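Salt-tolerant glutaminase (Micrococcus luteus, PDB 3AGD) probably hydrolyses L-glutamine to L-glutamate and ammonium, as a salt-tolerant member of the glutaminase family. Local coordinates at residues 189-192 with 193-196; 155-158 with 159-163; 163-166 with 167-170. One frame throughout, in Å; residues are numbered along the deposited sequence.

Contact 1 (189-192 with 193-196); sequences AGYV and AQCA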
loop_
_atom_site.group_PDB
_atom_site.type_symbol
_atom_site.label_atom_id
_atom_site.label_comp_id
_atom_site.label_asym_id
_atom_site.label_seq_id
_atom_site.Cartn_x
_atom_site.Cartn_y
_atom_site.Cartn_z
ATOM N N ALA A 189 35.193 1.923 -1.800
ATOM C CA ALA A 189 35.520 1.045 -2.920
ATOM C C ALA A 189 34.443 -0.022 -3.108
ATOM O O ALA A 189 34.050 -0.326 -4.234
ATOM C CB ALA A 189 36.890 0.385 -2.699
ATOM N N GLY A 190 33.968 -0.591 -2.005
ATOM C CA GLY A 190 32.935 -1.608 -2.088
ATOM C C GLY A 190 31.620 -1.034 -2.584
ATOM O O GLY A 190 30.919 -1.649 -3.387
ATOM N N TYR A 191 31.277 0.153 -2.106
ATOM C CA TYR A 191 30.040 0.805 -2.517
ATOM C C TYR A 191 30.104 1.194 -3.996
ATOM O O TYR A 191 29.123 1.059 -4.729
ATOM C CB TYR A 191 29.796 2.044 -1.656
ATOM C CG TYR A 191 28.695 2.943 -2.174
ATOM C CD1 TYR A 191 27.363 2.545 -2.128
ATOM C CD2 TYR A 191 28.994 4.182 -2.738
ATOM C CE1 TYR A 191 26.352 3.357 -2.635
ATOM C CE2 TYR A 191 27.994 5.001 -3.248
ATOM C CZ TYR A 191 26.678 4.581 -3.198
ATOM O OH TYR A 191 25.693 5.372 -3.741
ATOM N N VAL A 192 31.258 1.679 -4.440
ATOM C CA VAL A 192 31.400 2.062 -5.838
ATOM C C VAL A 192 31.286 0.834 -6.739
ATOM O O VAL A 192 30.661 0.888 -7.798
ATOM C CB VAL A 192 32.744 2.773 -6.100
ATOM C CG1 VAL A 192 32.922 3.020 -7.597
ATOM C CG2 VAL A 192 32.779 4.108 -5.351
ATOM N N ALA A 193 31.885 -0.272 -6.312
ATOM C CA ALA A 193 31.846 -1.513 -7.080
ATOM C C ALA A 193 30.405 -2.011 -7.147
ATOM O O ALA A 193 29.945 -2.509 -8.170
ATOM C CB ALA A 193 32.726 -2.552 -6.422
ATOM N N GLN A 194 29.710 -1.863 -6.031
ATOM C CA GLN A 194 28.316 -2.261 -5.908
ATOM C C GLN A 194 27.481 -1.508 -6.940
ATOM O O GLN A 194 26.593 -2.081 -7.579
ATOM C CB GLN A 194 27.853 -1.937 -4.487
ATOM C CG GLN A 194 26.364 -1.797 -4.262
ATOM C CD GLN A 194 26.068 -1.204 -2.891
ATOM O OE1 GLN A 194 26.745 -1.523 -1.911
ATOM N NE2 GLN A 194 25.054 -0.346 -2.815
ATOM N N CYS A 195 27.778 -0.223 -7.103
ATOM C CA CYS A 195 27.064 0.632 -8.050
ATOM C C CYS A 195 27.425 0.331 -9.500
ATOM O O CYS A 195 26.668 0.666 -10.419
ATOM C CB CYS A 195 27.371 2.105 -7.769
ATOM S SG CYS A 195 26.652 2.752 -6.254
ATOM N N ALA A 196 28.588 -0.284 -9.697
ATOM C CA ALA A 196 29.063 -0.615 -11.034
ATOM C C ALA A 196 28.538 -1.959 -11.524
ATOM O O ALA A 196 28.940 -2.432 -12.592
ATOM C CB ALA A 196 30.593 -0.606 -11.064
#
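Cys195, one turn after Tyr191 on helix 184-195, lays its sulfur over one face of the tyrosine ring. This sulfur-aromatic contact puts SG of Cys195 3.9 Å from the ring centroid of Tyr191, 23° off the normal and displaced toward the rim; the nearest ring atom is CZ of Tyr191, 3.6 Å from SG of Cys195. The overlap depends partly on opposed first torsions: Tyr191 holds CG anti to the backbone N, whereas the sulfur of Cys195 lies opposite its carbonyl carbon (chi1 -70°), which brings SG back toward the preceding turn.

The contact with Gln194 is looser and oblique. NE2 of Gln194 comes within 3.8 Å of CD1 of Tyr191, the amide plane standing almost upright on that of the ring, 85° apart. The extended Gln194 chain carries NE2 to the hydroxyl of Ser66, which takes its hydrogen bond; OE1 of Gln194 is buried and has no partner in the model.

Backbone bonds of the i to i+4 kind join the two turns: Ala193 N to Ala189 O (3.0 Å), Gln194 N to Gly190 O (2.9 Å) and Cys195 N to Tyr191 O (3.0 Å). The next, from Ala196 N to Val192 O, is weak, as the chain leaves helical geometry at Ala196.

Tyr191 and Cys195 both bind L-glutamate in another structure of this enzyme, and Tyr191 also touches Ser64 and Lys67. The sulfur over one face, with the packing of Asn114, Ala117 and Leu118, probably limits how the phenol can turn in the ligand pocket.

Contact 2 (155-158 with 159-163); sequences ETYE and SEMAV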
loop_
_atom_site.group_PDB
_atom_site.type_symbol
_atom_site.label_atom_id
_atom_site.label_comp_id
_atom_site.label_asym_id
_atom_site.label_seq_id
_atom_site.Cartn_x
_atom_site.Cartn_y
_atom_site.Cartn_z
ATOM N N GLU A 155 35.352 -0.765 -15.671
ATOM C CA GLU A 155 35.744 0.471 -16.334
ATOM C C GLU A 155 35.027 1.619 -15.621
ATOM O O GLU A 155 35.621 2.664 -15.340
ATOM C CB GLU A 155 35.336 0.432 -17.805
ATOM C CG GLU A 155 35.796 1.633 -18.608
ATOM C CD GLU A 155 35.370 1.556 -20.065
ATOM O OE1 GLU A 155 35.626 0.513 -20.704
ATOM O OE2 GLU A 155 34.785 2.536 -20.571
ATOM N N THR A 156 33.744 1.421 -15.329
ATOM C CA THR A 156 32.973 2.446 -14.633
ATOM C C THR A 156 33.541 2.607 -13.225
ATOM O O THR A 156 33.709 3.726 -12.742
ATOM C CB THR A 156 31.480 2.068 -14.540
ATOM O OG1 THR A 156 30.931 1.982 -15.859
ATOM C CG2 THR A 156 30.707 3.119 -13.737
ATOM N N TYR A 157 33.847 1.482 -12.581
ATOM C CA TYR A 157 34.408 1.486 -11.233
ATOM C C TYR A 157 35.677 2.338 -11.145
ATOM O O TYR A 157 35.751 3.270 -10.342
ATOM C CB TYR A 157 34.731 0.055 -10.801
ATOM C CG TYR A 157 35.567 -0.054 -9.542
ATOM C CD1 TYR A 157 34.973 -0.008 -8.279
ATOM C CD2 TYR A 157 36.953 -0.225 -9.616
ATOM C CE1 TYR A 157 35.732 -0.134 -7.125
ATOM C CE2 TYR A 157 37.725 -0.350 -8.465
ATOM C CZ TYR A 157 37.105 -0.306 -7.223
ATOM O OH TYR A 157 37.853 -0.452 -6.080
ATOM N N GLU A 158 36.676 2.006 -11.959
ATOM C CA GLU A 158 37.935 2.746 -11.954
ATOM C C GLU A 158 37.666 4.222 -12.202
ATOM O O GLU A 158 38.175 5.086 -11.500
ATOM C CB GLU A 158 38.885 2.213 -13.033
ATOM C CG GLU A 158 39.339 0.770 -12.849
ATOM C CD GLU A 158 40.082 0.534 -11.539
ATOM O OE1 GLU A 158 40.596 1.512 -10.954
ATOM O OE2 GLU A 158 40.162 -0.637 -11.104
ATOM N N SER A 159 36.852 4.505 -13.208
ATOM C CA SER A 159 36.511 5.875 -13.548
ATOM C C SER A 159 35.956 6.637 -12.335
ATOM O O SER A 159 36.428 7.725 -12.004
ATOM C CB SER A 159 35.488 5.873 -14.683
ATOM O OG SER A 159 35.160 7.187 -15.087
ATOM N N GLU A 160 34.962 6.063 -11.666
ATOM C CA GLU A 160 34.365 6.723 -10.511
ATOM C C GLU A 160 35.285 6.762 -9.296
ATOM O O GLU A 160 35.243 7.712 -8.513
ATOM C CB GLU A 160 33.036 6.059 -10.143
ATOM C CG GLU A 160 32.506 6.474 -8.781
ATOM C CD GLU A 160 31.018 6.235 -8.625
ATOM O OE1 GLU A 160 30.468 5.356 -9.325
ATOM O OE2 GLU A 160 30.401 6.924 -7.788
ATOM N N MET A 161 36.122 5.745 -9.135
ATOM C CA MET A 161 37.032 5.724 -8.000
ATOM C C MET A 161 38.025 6.883 -8.054
ATOM O O MET A 161 38.623 7.240 -7.039
ATOM C CB MET A 161 37.781 4.393 -7.942
ATOM C CG MET A 161 36.971 3.264 -7.325
ATOM S SD MET A 161 36.557 3.573 -5.583
ATOM C CE MET A 161 38.097 3.104 -4.794
ATOM N N ALA A 162 38.185 7.477 -9.235
ATOM C CA ALA A 162 39.110 8.595 -9.417
ATOM C C ALA A 162 38.504 9.922 -8.965
ATOM O O ALA A 162 39.219 10.908 -8.773
ATOM C CB ALA A 162 39.525 8.691 -10.877
ATOM N N VAL A 163 37.185 9.945 -8.797
ATOM C CA VAL A 163 36.482 11.150 -8.372
ATOM C C VAL A 163 35.469 10.829 -7.274
ATOM O O VAL A 163 34.283 11.122 -7.409
ATOM C CB VAL A 163 35.746 11.813 -9.569
ATOM C CG1 VAL A 163 36.758 12.386 -10.546
ATOM C CG2 VAL A 163 34.873 10.784 -10.288
#
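A Met-aromatic contact of the i to i+4 kind, Tyr157 with Met161, occupies one side of the short helix 154-161, which also carries the L-glutamate-binding Glu160. The methylene CG of Met161 does the closest touching: it sits over one face of the Tyr157 ring in a CH-pi contact, 3.6 Å from the centroid and 16° off the normal. The sulfur stands farther out, with SD of Met161 4.7 Å from the centroid of the Tyr157 ring and oblique to it. The Met161 chain is bent at both chi2 (-64°) and chi3, which lets it curl across the ring rather than run out straight.

The ring has other neighbours: Tyr157 meets Trp154 edge-to-face and packs on Ala189 and Val192 of helix 184-195, while Met161 reaches Glu185 and Ala189 of the same helix. Tyrosine and methionine thus cover one another and form part of the surface that meets that helix.

Backbone bonds of the i to i+4 kind run through the segment: Glu160 N bonds to Thr156 O at 2.9 Å, Met161 N to Tyr157 O at 2.8 Å and Ser159 N to Glu155 O at 3.1 Å. The bond from Ala162 N to Glu158 O is weak.

Glu160 extends from the buried side, where its OE1 makes a weak hydrogen bond with OH of Tyr27. At the far end of the methionine, CE of Met161 lies 3.8 Å from OH of Tyr157.

Contact 3 (163-166 with 167-170); sequences VSDR and NLSL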
loop_
_atom_site.group_PDB
_atom_site.type_symbol
_atom_site.label_atom_id
_atom_site.label_comp_id
_atom_site.label_asym_id
_atom_site.label_seq_id
_atom_site.Cartn_x
_atom_site.Cartn_y
_atom_site.Cartn_z
ATOM N N VAL A 163 37.185 9.945 -8.797
ATOM C CA VAL A 163 36.482 11.150 -8.372
ATOM C C VAL A 163 35.469 10.829 -7.274
ATOM O O VAL A 163 34.283 11.122 -7.409
ATOM C CB VAL A 163 35.746 11.813 -9.569
ATOM C CG1 VAL A 163 36.758 12.386 -10.546
ATOM C CG2 VAL A 163 34.873 10.784 -10.288
ATOM N N SER A 164 35.945 10.242 -6.179
ATOM C CA SER A 164 35.063 9.875 -5.074
ATOM C C SER A 164 35.283 10.672 -3.789
ATOM O O SER A 164 34.949 10.201 -2.700
ATOM C CB SER A 164 35.206 8.379 -4.772
ATOM O OG SER A 164 34.821 7.588 -5.885
ATOM N N ASP A 165 35.823 11.880 -3.906
ATOM C CA ASP A 165 36.065 12.687 -2.722
ATOM C C ASP A 165 34.828 12.886 -1.849
ATOM O O ASP A 165 34.918 12.786 -0.625
ATOM C CB ASP A 165 36.664 14.046 -3.102
ATOM C CG ASP A 165 38.169 13.989 -3.268
ATOM O OD1 ASP A 165 38.848 13.479 -2.353
ATOM O OD2 ASP A 165 38.678 14.458 -4.303
ATOM N N ARG A 166 33.675 13.154 -2.458
ATOM C CA ARG A 166 32.470 13.359 -1.662
ATOM C C ARG A 166 32.106 12.117 -0.858
ATOM O O ARG A 166 31.830 12.212 0.340
ATOM C CB ARG A 166 31.277 13.787 -2.533
ATOM C CG ARG A 166 29.991 13.967 -1.710
ATOM C CD ARG A 166 28.902 14.756 -2.428
ATOM N NE ARG A 166 27.726 14.930 -1.574
ATOM C CZ ARG A 166 26.863 13.962 -1.261
ATOM N NH1 ARG A 166 27.025 12.733 -1.740
ATOM N NH2 ARG A 166 25.844 14.214 -0.445
ATOM N N ASN A 167 32.102 10.948 -1.494
ATOM C CA ASN A 167 31.764 9.730 -0.757
ATOM C C ASN A 167 32.824 9.388 0.287
ATOM O O ASN A 167 32.508 8.827 1.344
ATOM C CB ASN A 167 31.550 8.548 -1.710
ATOM C CG ASN A 167 30.180 8.575 -2.363
ATOM O OD1 ASN A 167 29.191 8.943 -1.727
ATOM N ND2 ASN A 167 30.112 8.176 -3.623
ATOM N N LEU A 168 34.080 9.714 -0.015
ATOM C CA LEU A 168 35.178 9.481 0.921
ATOM C C LEU A 168 34.955 10.411 2.120
ATOM O O LEU A 168 35.239 10.058 3.262
ATOM C CB LEU A 168 36.520 9.787 0.250
ATOM C CG LEU A 168 37.039 8.730 -0.733
ATOM C CD1 LEU A 168 38.148 9.308 -1.628
ATOM C CD2 LEU A 168 37.541 7.539 0.056
ATOM N N SER A 169 34.431 11.601 1.850
ATOM C CA SER A 169 34.142 12.557 2.912
ATOM C C SER A 169 33.082 11.968 3.835
ATOM O O SER A 169 33.229 11.983 5.057
ATOM C CB SER A 169 33.623 13.865 2.327
ATOM O OG SER A 169 33.106 14.685 3.355
ATOM N N LEU A 170 32.010 11.449 3.245
ATOM C CA LEU A 170 30.938 10.851 4.029
ATOM C C LEU A 170 31.486 9.674 4.835
ATOM O O LEU A 170 31.214 9.546 6.029
ATOM C CB LEU A 170 29.807 10.384 3.112
ATOM C CG LEU A 170 29.123 11.474 2.266
ATOM C CD1 LEU A 170 28.042 10.845 1.391
ATOM C CD2 LEU A 170 28.513 12.543 3.180
HETATM O O HOH W 1 32.150 7.928 -5.516
#
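Asn167 turns its CG away from its own carbonyl carbon (chi1 -79°), and Ser164 carries OG likewise (chi1 -62°), so that both polar ends meet one water molecule at the start of helix 165-176. The water donates to OG of Ser164 at 2.7 Å and accepts from ND2 of Asn167 at 2.8 Å, bridging the N-cap residue and the first turn. Ser164 OG makes no capping bond here; besides the water it is bonded to the carbonyl oxygen of Glu160 in helix 154-161. The other end of the Asn167 amide is held too, OD1 accepting from ND2 of Asn114. Bonds at both ends would hold the amide's rotation, as suits an L-glutamate-binding residue.

On another side of the turn, the extended Arg166 chain crosses Leu170, bringing NH1 of Arg166 3.8 Å from CD1 of Leu170; NH2 of Arg166 forms a salt bridge with Glu94. Backbone bonds tie the turns: Leu168 N to Ser164 O (2.9 Å), Ser169 N to Asp165 O (2.8 Å) and Leu170 N to Arg166 O (3.0 Å).

On one flank Ser164, Asn167 and Leu168 pack against helix 184-195 through Val188, Tyr191 and Glu185; on another, Arg166 and Leu170 lie on helix 114-123, with Asp165 and Ser169 exposed.

How the contacts relate
Contact 1 is buried almost throughout, whereas contacts 2 and 3 reach the surface on one side. Contacts 2 and 3 share Val163, between helices 154-161 and 165-176, and both helices pack on helix 184-195 of contact 1: Ala189 CB lies 3.6 Å from Met161 CE, and Tyr191 CE2 3.8 Å from Asn167 ND2. Contacts 1 and 2 each pair a tyrosine with a sulfur residue four places on, but cysteine offers its sulfur and methionine mainly a methylene. Contact 3 relies on a water bridge and polar groups instead. Contact 1 contributes Tyr191 and Cys195, contact 2 Glu160 and contact 3 Asn167, consistent with the three helices lining a single glutamate pocket.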